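Side-chain contacts in dicer Related Helicase (Caenorhabditis elegans, PDB 6M6Q), which probably hydrolyses ATP as an RNA-binding helicase of the RIG-I-like receptor family, represented here by its helical N-terminal domain alone: residues Phe29-Trp34 against Gln185-Val190; Ser22-Ala27 against Lys170-Glu175; Tyr149-Trp154 against Met268-Ile273; Ala191-Gly196 against Arg304-Phe309. All blocks are in the same frame, centred on the assembly; numbering follows the deposited sequence. Where two conformers were deposited one is given.

Contact 1: residues Phe29-Trp34 against Gln185-Val190; sequences FRLLKW and QKLDRV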
loop_
_atom_site.group_PDB
_atom_site.type_symbol
_atom_site.label_atom_id
_atom_site.label_comp_id
_atom_site.label_asym_id
_atom_site.label_seq_id
_atom_site.Cartn_x
_atom_site.Cartn_y
_atom_site.Cartn_z
ATOM N N PHE B 29 14.175 8.994 -1.840
ATOM C CA PHE B 29 14.289 9.123 -3.318
ATOM C C PHE B 29 12.892 9.061 -3.958
ATOM O O PHE B 29 12.663 9.789 -4.925
ATOM C CB PHE B 29 15.194 8.042 -3.902
ATOM C CG PHE B 29 15.356 8.125 -5.397
ATOM C CD1 PHE B 29 16.305 8.954 -5.963
ATOM C CD2 PHE B 29 14.528 7.399 -6.243
ATOM C CE1 PHE B 29 16.437 9.047 -7.341
ATOM C CE2 PHE B 29 14.665 7.494 -7.621
ATOM C CZ PHE B 29 15.629 8.306 -8.166
ATOM N N ARG B 30 11.994 8.224 -3.417
ATOM C CA ARG B 30 10.626 7.969 -3.965
ATOM C C ARG B 30 9.688 9.153 -3.703
ATOM O O ARG B 30 8.609 9.139 -4.271
ATOM C CB ARG B 30 10.041 6.670 -3.396
ATOM C CG ARG B 30 10.675 5.423 -3.993
ATOM C CD ARG B 30 9.914 4.167 -3.699
ATOM N NE ARG B 30 9.857 3.835 -2.282
ATOM C CZ ARG B 30 10.645 2.934 -1.668
ATOM N NH1 ARG B 30 11.600 2.304 -2.335
ATOM N NH2 ARG B 30 10.462 2.669 -0.384
ATOM N N LEU B 31 10.124 10.187 -2.970
ATOM C CA LEU B 31 9.389 11.489 -2.886
ATOM C C LEU B 31 9.591 12.272 -4.201
ATOM O O LEU B 31 8.765 13.179 -4.477
ATOM C CB LEU B 31 9.852 12.286 -1.657
ATOM C CG LEU B 31 9.563 11.632 -0.296
ATOM C CD1 LEU B 31 10.404 12.245 0.810
ATOM C CD2 LEU B 31 8.100 11.738 0.063
ATOM N N LEU B 32 10.547 11.843 -5.044
ATOM C CA LEU B 32 10.797 12.399 -6.419
ATOM C C LEU B 32 10.237 11.465 -7.508
ATOM O O LEU B 32 10.609 11.650 -8.676
ATOM C CB LEU B 32 12.310 12.574 -6.652
ATOM C CG LEU B 32 12.988 13.735 -5.941
ATOM C CD1 LEU B 32 14.496 13.547 -5.958
ATOM C CD2 LEU B 32 12.610 15.049 -6.585
ATOM N N LYS B 33 9.430 10.469 -7.155
ATOM C CA LYS B 33 8.953 9.439 -8.117
ATOM C C LYS B 33 8.173 10.096 -9.275
ATOM O O LYS B 33 8.258 9.571 -10.378
ATOM C CB LYS B 33 8.134 8.366 -7.395
ATOM C CG LYS B 33 6.728 8.755 -6.954
ATOM C CD LYS B 33 5.959 7.549 -6.440
ATOM C CE LYS B 33 4.477 7.661 -6.629
ATOM N NZ LYS B 33 3.762 6.744 -5.716
ATOM N N TRP B 34 7.441 11.194 -9.041
ATOM C CA TRP B 34 6.634 11.867 -10.103
ATOM C C TRP B 34 7.557 12.666 -11.016
ATOM O O TRP B 34 7.277 12.709 -12.253
ATOM C CB TRP B 34 5.517 12.736 -9.513
ATOM C CG TRP B 34 4.450 11.943 -8.811
ATOM C CD1 TRP B 34 4.001 12.122 -7.532
ATOM C CD2 TRP B 34 3.717 10.819 -9.337
ATOM N NE1 TRP B 34 3.040 11.191 -7.230
ATOM C CE2 TRP B 34 2.849 10.377 -8.317
ATOM C CE3 TRP B 34 3.694 10.154 -10.573
ATOM C CZ2 TRP B 34 1.975 9.306 -8.494
ATOM C CZ3 TRP B 34 2.838 9.087 -10.742
ATOM C CH2 TRP B 34 1.997 8.666 -9.712
ATOM N N GLN B 185 7.883 1.834 3.127
ATOM C CA GLN B 185 8.176 2.431 4.453
ATOM C C GLN B 185 7.035 3.356 4.861
ATOM O O GLN B 185 6.260 3.776 3.978
ATOM C CB GLN B 185 9.508 3.180 4.426
ATOM C CG GLN B 185 10.697 2.311 4.027
ATOM C CD GLN B 185 10.978 1.216 5.027
ATOM O OE1 GLN B 185 10.767 1.366 6.232
ATOM N NE2 GLN B 185 11.445 0.092 4.526
ATOM N N LYS B 186 6.947 3.661 6.152
ATOM C CA LYS B 186 5.955 4.608 6.713
ATOM C C LYS B 186 5.896 5.859 5.819
ATOM O O LYS B 186 4.808 6.248 5.431
ATOM C CB LYS B 186 6.318 4.944 8.159
ATOM C CG LYS B 186 5.204 4.696 9.154
ATOM C CD LYS B 186 5.403 5.381 10.477
ATOM C CE LYS B 186 6.239 4.579 11.444
ATOM N NZ LYS B 186 6.617 5.388 12.627
ATOM N N LEU B 187 7.051 6.412 5.471
ATOM C CA LEU B 187 7.200 7.619 4.614
ATOM C C LEU B 187 6.333 7.491 3.346
ATOM O O LEU B 187 5.605 8.471 3.016
ATOM C CB LEU B 187 8.682 7.788 4.250
ATOM C CG LEU B 187 9.017 9.043 3.458
ATOM C CD1 LEU B 187 8.381 10.276 4.095
ATOM C CD2 LEU B 187 10.527 9.212 3.327
ATOM N N ASP B 188 6.438 6.366 2.636
ATOM C CA ASP B 188 5.709 6.134 1.367
ATOM C C ASP B 188 4.190 6.204 1.647
ATOM O O ASP B 188 3.461 6.758 0.796
ATOM C CB ASP B 188 6.115 4.807 0.711
ATOM C CG ASP B 188 7.605 4.634 0.429
ATOM O OD1 ASP B 188 8.249 3.788 1.140
ATOM O OD2 ASP B 188 8.103 5.266 -0.535
ATOM N N ARG B 189 3.734 5.701 2.801
ATOM C CA ARG B 189 2.289 5.660 3.168
ATOM C C ARG B 189 1.791 7.063 3.532
ATOM O O ARG B 189 0.704 7.437 3.061
ATOM C CB ARG B 189 2.033 4.693 4.325
ATOM C CG ARG B 189 2.209 3.230 3.944
ATOM C CD ARG B 189 2.038 2.276 5.114
ATOM N NE ARG B 189 2.897 1.112 4.962
ATOM C CZ ARG B 189 3.937 0.824 5.733
ATOM N NH1 ARG B 189 4.665 -0.248 5.475
ATOM N NH2 ARG B 189 4.254 1.605 6.754
ATOM N N VAL B 190 2.520 7.788 4.370
ATOM C CA VAL B 190 2.046 9.090 4.917
ATOM C C VAL B 190 2.033 10.122 3.779
ATOM O O VAL B 190 0.977 10.721 3.559
ATOM C CB VAL B 190 2.882 9.560 6.123
ATOM C CG1 VAL B 190 2.268 10.789 6.779
ATOM C CG2 VAL B 190 3.048 8.460 7.154
#

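Contact 2: residues Ser22-Ala27 against Lys170-Glu175; sequences SPYFPA and KFYDEE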
loop_
_atom_site.group_PDB
_atom_site.type_symbol
_atom_site.label_atom_id
_atom_site.label_comp_id
_atom_site.label_asym_id
_atom_site.label_seq_id
_atom_site.Cartn_x
_atom_site.Cartn_y
_atom_site.Cartn_z
ATOM N N SER B 22 22.337 3.831 2.214
ATOM C CA SER B 22 21.651 4.225 3.472
ATOM C C SER B 22 20.272 3.563 3.529
ATOM O O SER B 22 19.528 3.599 2.555
ATOM C CB SER B 22 21.552 5.721 3.617
ATOM O OG SER B 22 20.741 6.054 4.748
ATOM N N PRO B 23 19.883 2.951 4.667
ATOM C CA PRO B 23 18.565 2.344 4.798
ATOM C C PRO B 23 17.421 3.311 4.446
ATOM O O PRO B 23 16.385 2.848 3.996
ATOM C CB PRO B 23 18.446 1.960 6.287
ATOM C CG PRO B 23 19.875 1.952 6.806
ATOM C CD PRO B 23 20.664 2.873 5.900
ATOM N N TYR B 24 17.620 4.611 4.709
ATOM C CA TYR B 24 16.581 5.665 4.659
ATOM C C TYR B 24 16.530 6.306 3.253
ATOM O O TYR B 24 15.634 7.147 3.024
ATOM C CB TYR B 24 16.853 6.695 5.754
ATOM C CG TYR B 24 16.957 6.120 7.146
ATOM C CD1 TYR B 24 15.824 5.902 7.910
ATOM C CD2 TYR B 24 18.188 5.823 7.723
ATOM C CE1 TYR B 24 15.901 5.417 9.206
ATOM C CE2 TYR B 24 18.284 5.333 9.017
ATOM C CZ TYR B 24 17.134 5.111 9.755
ATOM O OH TYR B 24 17.197 4.623 11.023
ATOM N N PHE B 25 17.407 5.894 2.321
ATOM C CA PHE B 25 17.481 6.488 0.956
ATOM C C PHE B 25 16.308 6.054 0.064
ATOM O O PHE B 25 15.698 6.916 -0.539
ATOM C CB PHE B 25 18.808 6.214 0.251
ATOM C CG PHE B 25 18.804 6.618 -1.207
ATOM C CD1 PHE B 25 18.821 7.952 -1.588
ATOM C CD2 PHE B 25 18.740 5.663 -2.205
ATOM C CE1 PHE B 25 18.803 8.315 -2.930
ATOM C CE2 PHE B 25 18.745 6.026 -3.546
ATOM C CZ PHE B 25 18.767 7.351 -3.903
ATOM N N PRO B 26 16.001 4.747 -0.170
ATOM C CA PRO B 26 14.969 4.375 -1.145
ATOM C C PRO B 26 13.669 5.194 -1.022
ATOM O O PRO B 26 13.215 5.692 -2.015
ATOM C CB PRO B 26 14.702 2.895 -0.821
ATOM C CG PRO B 26 16.039 2.401 -0.338
ATOM C CD PRO B 26 16.601 3.564 0.464
ATOM N N ALA B 27 13.144 5.334 0.198
ATOM C CA ALA B 27 11.869 6.024 0.514
ATOM C C ALA B 27 12.008 7.519 0.243
ATOM O O ALA B 27 11.043 8.129 -0.249
ATOM C CB ALA B 27 11.474 5.778 1.950
ATOM N N LYS B 170 10.810 9.625 13.059
ATOM C CA LYS B 170 9.323 9.717 13.075
ATOM C C LYS B 170 8.724 9.166 11.772
ATOM O O LYS B 170 7.559 8.773 11.813
ATOM C CB LYS B 170 8.862 11.150 13.333
ATOM C CG LYS B 170 9.472 11.813 14.560
ATOM C CD LYS B 170 8.497 12.058 15.673
ATOM C CE LYS B 170 9.060 11.740 17.039
ATOM N NZ LYS B 170 7.993 11.286 17.963
ATOM N N PHE B 171 9.476 9.140 10.669
ATOM C CA PHE B 171 8.935 8.822 9.319
ATOM C C PHE B 171 9.311 7.396 8.885
ATOM O O PHE B 171 8.824 6.954 7.839
ATOM C CB PHE B 171 9.420 9.837 8.286
ATOM C CG PHE B 171 8.732 11.174 8.330
ATOM C CD1 PHE B 171 7.358 11.275 8.214
ATOM C CD2 PHE B 171 9.474 12.338 8.382
ATOM C CE1 PHE B 171 6.739 12.515 8.199
ATOM C CE2 PHE B 171 8.852 13.576 8.364
ATOM C CZ PHE B 171 7.487 13.662 8.273
ATOM N N TYR B 172 10.138 6.691 9.652
ATOM C CA TYR B 172 10.439 5.256 9.408
ATOM C C TYR B 172 10.170 4.445 10.676
ATOM O O TYR B 172 10.391 4.943 11.796
ATOM C CB TYR B 172 11.867 5.075 8.904
ATOM C CG TYR B 172 12.239 5.883 7.678
ATOM C CD1 TYR B 172 12.469 7.248 7.770
ATOM C CD2 TYR B 172 12.526 5.266 6.468
ATOM C CE1 TYR B 172 12.875 7.994 6.674
ATOM C CE2 TYR B 172 12.962 5.994 5.365
ATOM C CZ TYR B 172 13.151 7.367 5.475
ATOM O OH TYR B 172 13.580 8.118 4.412
ATOM N N ASP B 173 9.630 3.246 10.488
ATOM C CA ASP B 173 9.606 2.171 11.509
ATOM C C ASP B 173 10.956 1.460 11.477
ATOM O O ASP B 173 11.360 1.009 10.372
ATOM C CB ASP B 173 8.454 1.199 11.262
ATOM C CG ASP B 173 8.429 0.053 12.250
ATOM O OD1 ASP B 173 8.861 -1.049 11.874
ATOM O OD2 ASP B 173 8.006 0.283 13.390
ATOM N N GLU B 174 11.642 1.413 12.625
ATOM C CA GLU B 174 13.011 0.832 12.793
ATOM C C GLU B 174 13.068 -0.586 12.178
ATOM O O GLU B 174 14.033 -0.851 11.405
ATOM C CB GLU B 174 13.411 0.868 14.280
ATOM C CG GLU B 174 14.654 0.041 14.648
ATOM C CD GLU B 174 15.996 0.512 14.094
ATOM O OE1 GLU B 174 16.079 1.653 13.582
ATOM O OE2 GLU B 174 16.960 -0.264 14.187
ATOM N N GLU B 175 12.082 -1.453 12.467
ATOM C CA GLU B 175 12.101 -2.888 12.057
ATOM C C GLU B 175 11.911 -2.990 10.531
ATOM O O GLU B 175 12.623 -3.801 9.892
ATOM C CB GLU B 175 11.034 -3.674 12.837
ATOM C CG GLU B 175 10.960 -5.165 12.493
ATOM C CD GLU B 175 12.227 -6.002 12.705
ATOM O OE1 GLU B 175 13.140 -5.550 13.443
ATOM O OE2 GLU B 175 12.296 -7.119 12.131
#

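Contact 3: residues Tyr149-Trp154 against Met268-Ile273; sequences YGYSHW and MFLAII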
loop_
_atom_site.group_PDB
_atom_site.type_symbol
_atom_site.label_atom_id
_atom_site.label_comp_id
_atom_site.label_asym_id
_atom_site.label_seq_id
_atom_site.Cartn_x
_atom_site.Cartn_y
_atom_site.Cartn_z
ATOM N N TYR B 149 20.173 15.149 -8.165
ATOM C CA TYR B 149 20.867 13.918 -7.687
ATOM C C TYR B 149 21.380 14.173 -6.281
ATOM O O TYR B 149 20.997 13.440 -5.368
ATOM C CB TYR B 149 21.997 13.495 -8.628
ATOM C CG TYR B 149 22.929 12.437 -8.087
ATOM C CD1 TYR B 149 24.178 12.782 -7.584
ATOM C CD2 TYR B 149 22.605 11.089 -8.132
ATOM C CE1 TYR B 149 25.059 11.827 -7.100
ATOM C CE2 TYR B 149 23.478 10.118 -7.655
ATOM C CZ TYR B 149 24.716 10.491 -7.151
ATOM O OH TYR B 149 25.590 9.553 -6.694
ATOM N N GLY B 150 22.133 15.259 -6.112
ATOM C CA GLY B 150 22.708 15.662 -4.820
ATOM C C GLY B 150 21.644 15.827 -3.754
ATOM O O GLY B 150 21.824 15.294 -2.636
ATOM N N TYR B 151 20.567 16.526 -4.099
ATOM C CA TYR B 151 19.464 16.901 -3.187
ATOM C C TYR B 151 18.785 15.622 -2.662
ATOM O O TYR B 151 18.396 15.585 -1.451
ATOM C CB TYR B 151 18.498 17.844 -3.911
ATOM C CG TYR B 151 17.500 18.524 -3.011
ATOM C CD1 TYR B 151 17.801 19.711 -2.365
ATOM C CD2 TYR B 151 16.249 17.969 -2.792
ATOM C CE1 TYR B 151 16.892 20.323 -1.509
ATOM C CE2 TYR B 151 15.324 18.573 -1.952
ATOM C CZ TYR B 151 15.643 19.759 -1.311
ATOM O OH TYR B 151 14.748 20.348 -0.464
ATOM N N SER B 152 18.700 14.593 -3.516
ATOM C CA SER B 152 18.078 13.276 -3.209
ATOM C C SER B 152 18.988 12.460 -2.274
ATOM O O SER B 152 18.485 11.480 -1.662
ATOM C CB SER B 152 17.752 12.516 -4.482
ATOM O OG SER B 152 18.894 11.845 -4.994
ATOM N N HIS B 153 20.258 12.875 -2.137
ATOM C CA HIS B 153 21.316 12.181 -1.353
ATOM C C HIS B 153 21.807 13.048 -0.168
ATOM O O HIS B 153 22.735 12.598 0.530
ATOM C CB HIS B 153 22.479 11.830 -2.281
ATOM C CG HIS B 153 22.236 10.648 -3.149
ATOM N ND1 HIS B 153 22.190 9.370 -2.649
ATOM C CD2 HIS B 153 22.112 10.537 -4.491
ATOM C CE1 HIS B 153 22.009 8.523 -3.647
ATOM N NE2 HIS B 153 21.972 9.211 -4.781
ATOM N N TRP B 154 21.230 14.242 0.043
ATOM C CA TRP B 154 21.627 15.199 1.125
ATOM C C TRP B 154 23.100 15.654 0.934
ATOM O O TRP B 154 23.882 15.621 1.931
ATOM C CB TRP B 154 21.440 14.581 2.529
ATOM C CG TRP B 154 20.066 14.096 2.880
ATOM C CD1 TRP B 154 18.900 14.295 2.190
ATOM C CD2 TRP B 154 19.700 13.384 4.082
ATOM N NE1 TRP B 154 17.848 13.730 2.865
ATOM C CE2 TRP B 154 18.309 13.168 4.032
ATOM C CE3 TRP B 154 20.414 12.888 5.177
ATOM C CZ2 TRP B 154 17.625 12.482 5.034
ATOM C CZ3 TRP B 154 19.737 12.212 6.168
ATOM C CH2 TRP B 154 18.360 12.025 6.101
ATOM N N MET B 268 6.890 18.684 -0.459
ATOM C CA MET B 268 6.834 19.243 0.928
ATOM C C MET B 268 7.606 18.333 1.892
ATOM O O MET B 268 8.424 18.858 2.661
ATOM C CB MET B 268 5.402 19.392 1.442
ATOM C CG MET B 268 4.684 20.566 0.880
ATOM S SD MET B 268 3.040 20.676 1.583
ATOM C CE MET B 268 3.343 21.727 2.992
ATOM N N PHE B 269 7.356 17.026 1.870
ATOM C CA PHE B 269 8.052 16.029 2.728
ATOM C C PHE B 269 9.530 15.949 2.333
ATOM O O PHE B 269 10.354 15.786 3.225
ATOM C CB PHE B 269 7.363 14.668 2.642
ATOM C CG PHE B 269 6.076 14.608 3.418
ATOM C CD1 PHE B 269 4.885 15.017 2.838
ATOM C CD2 PHE B 269 6.066 14.214 4.748
ATOM C CE1 PHE B 269 3.703 14.996 3.558
ATOM C CE2 PHE B 269 4.887 14.208 5.472
ATOM C CZ PHE B 269 3.704 14.589 4.874
ATOM N N LEU B 270 9.836 16.128 1.043
ATOM C CA LEU B 270 11.221 16.176 0.511
ATOM C C LEU B 270 11.946 17.360 1.141
ATOM O O LEU B 270 13.059 17.172 1.601
ATOM C CB LEU B 270 11.183 16.292 -1.019
ATOM C CG LEU B 270 12.505 16.092 -1.763
ATOM C CD1 LEU B 270 12.883 14.635 -1.806
ATOM C CD2 LEU B 270 12.431 16.620 -3.184
ATOM N N ALA B 271 11.295 18.516 1.204
ATOM C CA ALA B 271 11.896 19.818 1.581
ATOM C C ALA B 271 12.208 19.855 3.081
ATOM O O ALA B 271 13.009 20.688 3.464
ATOM C CB ALA B 271 10.962 20.936 1.201
ATOM N N ILE B 272 11.564 18.993 3.886
ATOM C CA ILE B 272 11.629 18.957 5.393
ATOM C C ILE B 272 13.086 18.962 5.876
ATOM O O ILE B 272 13.339 19.523 6.944
ATOM C CB ILE B 272 10.866 17.721 5.918
ATOM C CG1 ILE B 272 9.364 17.987 5.945
ATOM C CG2 ILE B 272 11.393 17.256 7.279
ATOM C CD1 ILE B 272 8.536 16.793 6.350
ATOM N N ILE B 273 13.994 18.331 5.130
ATOM C CA ILE B 273 15.415 18.122 5.527
ATOM C C ILE B 273 16.117 19.485 5.662
ATOM O O ILE B 273 17.123 19.552 6.378
ATOM C CB ILE B 273 16.128 17.169 4.536
ATOM C CG1 ILE B 273 17.356 16.514 5.177
ATOM C CG2 ILE B 273 16.475 17.879 3.230
ATOM C CD1 ILE B 273 17.024 15.621 6.358
HETATM O O HOH W 1 14.790 21.716 1.697
#

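Contact 4: residues Ala191-Gly196 against Arg304-Phe309; sequences AGAARG and RAALYF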
loop_
_atom_site.group_PDB
_atom_site.type_symbol
_atom_site.label_atom_id
_atom_site.label_comp_id
_atom_site.label_asym_id
_atom_site.label_seq_id
_atom_site.Cartn_x
_atom_site.Cartn_y
_atom_site.Cartn_z
ATOM N N ALA B 191 3.149 10.259 3.052
ATOM C CA ALA B 191 3.337 11.202 1.922
ATOM C C ALA B 191 2.297 10.937 0.827
ATOM O O ALA B 191 1.803 11.899 0.226
ATOM C CB ALA B 191 4.732 11.058 1.381
ATOM N N GLY B 192 1.985 9.670 0.581
ATOM C CA GLY B 192 1.030 9.241 -0.455
ATOM C C GLY B 192 -0.413 9.551 -0.084
ATOM O O GLY B 192 -1.196 9.839 -1.002
ATOM N N ALA B 193 -0.769 9.444 1.196
ATOM C CA ALA B 193 -2.147 9.636 1.713
ATOM C C ALA B 193 -2.412 11.123 1.994
ATOM O O ALA B 193 -3.585 11.531 1.939
ATOM C CB ALA B 193 -2.355 8.807 2.950
ATOM N N ALA B 194 -1.373 11.894 2.303
ATOM C CA ALA B 194 -1.487 13.310 2.717
ATOM C C ALA B 194 -2.039 14.163 1.568
ATOM O O ALA B 194 -1.806 13.819 0.387
ATOM C CB ALA B 194 -0.152 13.827 3.186
ATOM N N ARG B 195 -2.715 15.252 1.931
ATOM C CA ARG B 195 -3.221 16.296 1.001
ATOM C C ARG B 195 -2.487 17.612 1.314
ATOM O O ARG B 195 -2.942 18.347 2.223
ATOM C CB ARG B 195 -4.746 16.440 1.130
ATOM C CG ARG B 195 -5.540 15.162 0.862
ATOM C CD ARG B 195 -5.758 14.847 -0.617
ATOM N NE ARG B 195 -5.149 13.577 -1.015
ATOM C CZ ARG B 195 -5.759 12.387 -0.970
ATOM N NH1 ARG B 195 -7.016 12.298 -0.564
ATOM N NH2 ARG B 195 -5.110 11.296 -1.344
ATOM N N GLY B 196 -1.390 17.862 0.606
ATOM C CA GLY B 196 -0.418 18.936 0.872
ATOM C C GLY B 196 -1.045 20.313 0.984
ATOM O O GLY B 196 -0.501 21.116 1.745
ATOM N N ARG B 304 -6.157 13.289 8.382
ATOM C CA ARG B 304 -6.409 12.636 9.690
ATOM C C ARG B 304 -6.145 11.145 9.527
ATOM O O ARG B 304 -5.453 10.578 10.369
ATOM C CB ARG B 304 -7.854 12.896 10.142
ATOM C CG ARG B 304 -8.058 12.966 11.649
ATOM C CD ARG B 304 -9.485 13.359 11.982
ATOM N NE ARG B 304 -10.452 12.310 11.656
ATOM C CZ ARG B 304 -11.764 12.504 11.505
ATOM N NH1 ARG B 304 -12.278 13.717 11.625
ATOM N NH2 ARG B 304 -12.554 11.486 11.216
ATOM N N ALA B 305 -6.610 10.574 8.419
ATOM C CA ALA B 305 -6.406 9.154 8.062
ATOM C C ALA B 305 -4.926 8.914 7.772
ATOM O O ALA B 305 -4.403 7.883 8.220
ATOM C CB ALA B 305 -7.265 8.775 6.883
ATOM N N ALA B 306 -4.270 9.882 7.120
ATOM C CA ALA B 306 -2.832 9.853 6.780
ATOM C C ALA B 306 -1.987 9.847 8.059
ATOM O O ALA B 306 -0.920 9.229 8.044
ATOM C CB ALA B 306 -2.497 11.021 5.909
ATOM N N LEU B 307 -2.459 10.511 9.122
ATOM C CA LEU B 307 -1.764 10.590 10.441
ATOM C C LEU B 307 -1.718 9.201 11.088
ATOM O O LEU B 307 -0.723 8.924 11.768
ATOM C CB LEU B 307 -2.475 11.586 11.371
ATOM C CG LEU B 307 -2.107 13.064 11.211
ATOM C CD1 LEU B 307 -2.935 13.929 12.148
ATOM C CD2 LEU B 307 -0.625 13.302 11.454
ATOM N N TYR B 308 -2.757 8.374 10.922
ATOM C CA TYR B 308 -2.855 7.033 11.576
ATOM C C TYR B 308 -1.809 6.083 10.972
ATOM O O TYR B 308 -1.421 5.120 11.669
ATOM C CB TYR B 308 -4.279 6.457 11.507
ATOM C CG TYR B 308 -5.257 7.117 12.449
ATOM C CD1 TYR B 308 -6.031 8.184 12.026
ATOM C CD2 TYR B 308 -5.345 6.750 13.783
ATOM C CE1 TYR B 308 -6.888 8.851 12.888
ATOM C CE2 TYR B 308 -6.208 7.396 14.660
ATOM C CZ TYR B 308 -6.985 8.454 14.210
ATOM O OH TYR B 308 -7.834 9.116 15.051
ATOM N N PHE B 309 -1.302 6.380 9.765
ATOM C CA PHE B 309 -0.139 5.678 9.148
ATOM C C PHE B 309 1.155 6.088 9.852
ATOM O O PHE B 309 2.008 5.223 10.071
ATOM C CB PHE B 309 0.012 6.019 7.667
ATOM C CG PHE B 309 -1.039 5.447 6.753
ATOM C CD1 PHE B 309 -0.802 4.277 6.045
ATOM C CD2 PHE B 309 -2.247 6.105 6.555
ATOM C CE1 PHE B 309 -1.757 3.766 5.182
ATOM C CE2 PHE B 309 -3.210 5.579 5.707
ATOM C CZ PHE B 309 -2.960 4.417 5.018
#

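Contact 1: residues Phe29-Trp34 against Gln185-Val190
Arg30 starts with CG beside its backbone N, and its chain then bends at chi3 (-64°), which turns the guanidinium so that its NE edge faces Asp188. Asp188 also has CG beside its backbone N, which lifts the carboxylate to meet it. The salt bridge is side-on: Arg30 NE reaches Asp188 OD2 and Arg30 NH2 reaches Asp188 OD1, each at 2.9 Å and nearly straight. The planes are 33° apart: Asp188 OD2 is met from above the carboxylate plane, Asp188 OD1 on its syn side but also somewhat out of plane. The anti lone pair of Asp188 OD1 accepts from Gln185 N at 2.8 Å. This last bond, from N-cap to third helical residue, is one half of a capping box at the start of helix 186-193. Arginine suits its place by having nitrogens to spare, for NH1 bonds Leu128 O while Phe129 makes a cation-pi contact. One residue on, Leu31 CD1 meets Leu187 CD2 at 3.9 Å, the two side chains crossing at about a right angle.

Contact 2: residues Ser22-Ala27 against Lys170-Glu175
Tyr24 and Tyr172 carry most of this contact, and aromatic packing comes first. The two rings form a T-shaped (edge-to-face) pair, planes at 89° and centroids 4.8 Å apart. Tyr24 CD1 is the edge atom that points over the centre of the Tyr172 face, lying 3.6 Å from Tyr172 CG. Tyr24 CG beside its own backbone N (chi1 -55°) brings that edge there, and Tyr24 CB makes an off-centre CH-pi contact with the Tyr172 ring. Apolar contact continues at Ala27, whose CB is 3.7 Å from Tyr172 CE2; a methyl is small enough to let the ring lie close to helix 25-29. The polar part is one weak hydrogen bond, Tyr172 OH to Tyr24 O at 2.7 Å. A leucine in place of Tyr172 would probably leave Tyr24 O without this donor and the Tyr24 edge without a flat face to rest on. Capping is the third kind: Ser22 OG accepts weakly from Tyr24 N, and Asp173 OD1 accepts from Glu176 N and, weakly, from Glu175 N. Thus a type I turn, Ser22 to Phe25, leading into helix 25-29 packs through the T-shaped tyrosine pair on the interhelical link 172-173 of an all-helical domain.

Contact 3: residues Tyr149-Trp154 against Met268-Ile273
Tyr151 OH and Ala271 O share a water, which lies 2.6 Å from Tyr151 OH and donates to Ala271 O at 2.7 Å. Glu219 adds a weak bond to the same hydroxyl, so the polar end of the tyrosine is served although most of the contact is buried. Two helix ends meet here: helix 146-152 closes in a Schellman motif, with Trp154 at positive phi (62°), and helix 262-271 runs on into a 3-10 turn. A chi1 of -168° turns the Tyr151 ring away from its own backbone N and sends it out toward the second helix. Leu270 CD2 comes to the ring edge, 3.7 Å from Tyr151 CE2, while Tyr151 OH lies 3.5 Å from Ala271 CA.

Beside this pair, the indole of Trp154 offers a face to Ile273, the two side chains crossing at about a right angle. Its other neighbours include Tyr28, whose ring meets it edge-to-face, and Lys168. Were Trp154 replaced by an alanine, a gap would probably open against Ile273 CD1 and the Tyr28 ring would lose its aromatic mate. Isoleucine suits the spot because its longer branch, CG1 to CD1, can lie over the indole: Ile273 CD1 makes a CH-pi contact over the six-membered ring of Trp154, 3.8 Å from the centroid, and comes within 3.5 Å of Trp154 CZ2.

Contact 4: residues Ala191-Gly196 against Arg304-Phe309
Ala193 and Ala306 make the tight part of the contact, meeting methyl to methyl with Ala193 CB 3.7 Å from Ala306 CB. Ala193 CA and Ala306 CA are 5.1 Å apart, a spacing that probably leaves little room for larger side chains. Ala306 CB also lies 3.9 Å from the backbone N of Ala194, where helix 186-193 has just ended. Ala194 is buried and turns to helix 262-271, touching Thr265 and Phe269.

The other side is looser. Phe309 CE2 stands 4.3 Å from Ala193 CB, approaching it obliquely, and the ring also packs on Arg189 and Val190. Arg195, beyond Ala194, is exposed, and no hydrogen bond crosses between the segments. Helix 301-310 has further partners on the second subunit: Tyr308 stacks on its counterpart there, Phe309 meets the same residue of that subunit, and Arg304 forms a salt bridge with its Glu316. The end of helix 186-193 thus packs on helix 301-310 through small alanines, as in close helix packing, beside the subunit interface.

In the fold
Contacts 1 and 3 lie in the buried interior, whereas contacts 2 and 4 are partly buried and contact 4 borders the second subunit. Helix 186-193 is shared by contacts 1 and 4, its start held by charge and its end by methyl packing. Leucines connect the inner pair: Leu31 and Leu32 of contact 1 both touch Leu270 of contact 3. Leu187 of contact 1 also packs on Tyr172 of contact 2, while contacts 2 and 4 do not touch, their nearest atoms about 7 Å apart. The chemistry does not simply follow burial: a paired salt bridge inside contact 1, rings and a water in contact 3, a T-shaped tyrosine pair in contact 2, and small alanines in contact 4.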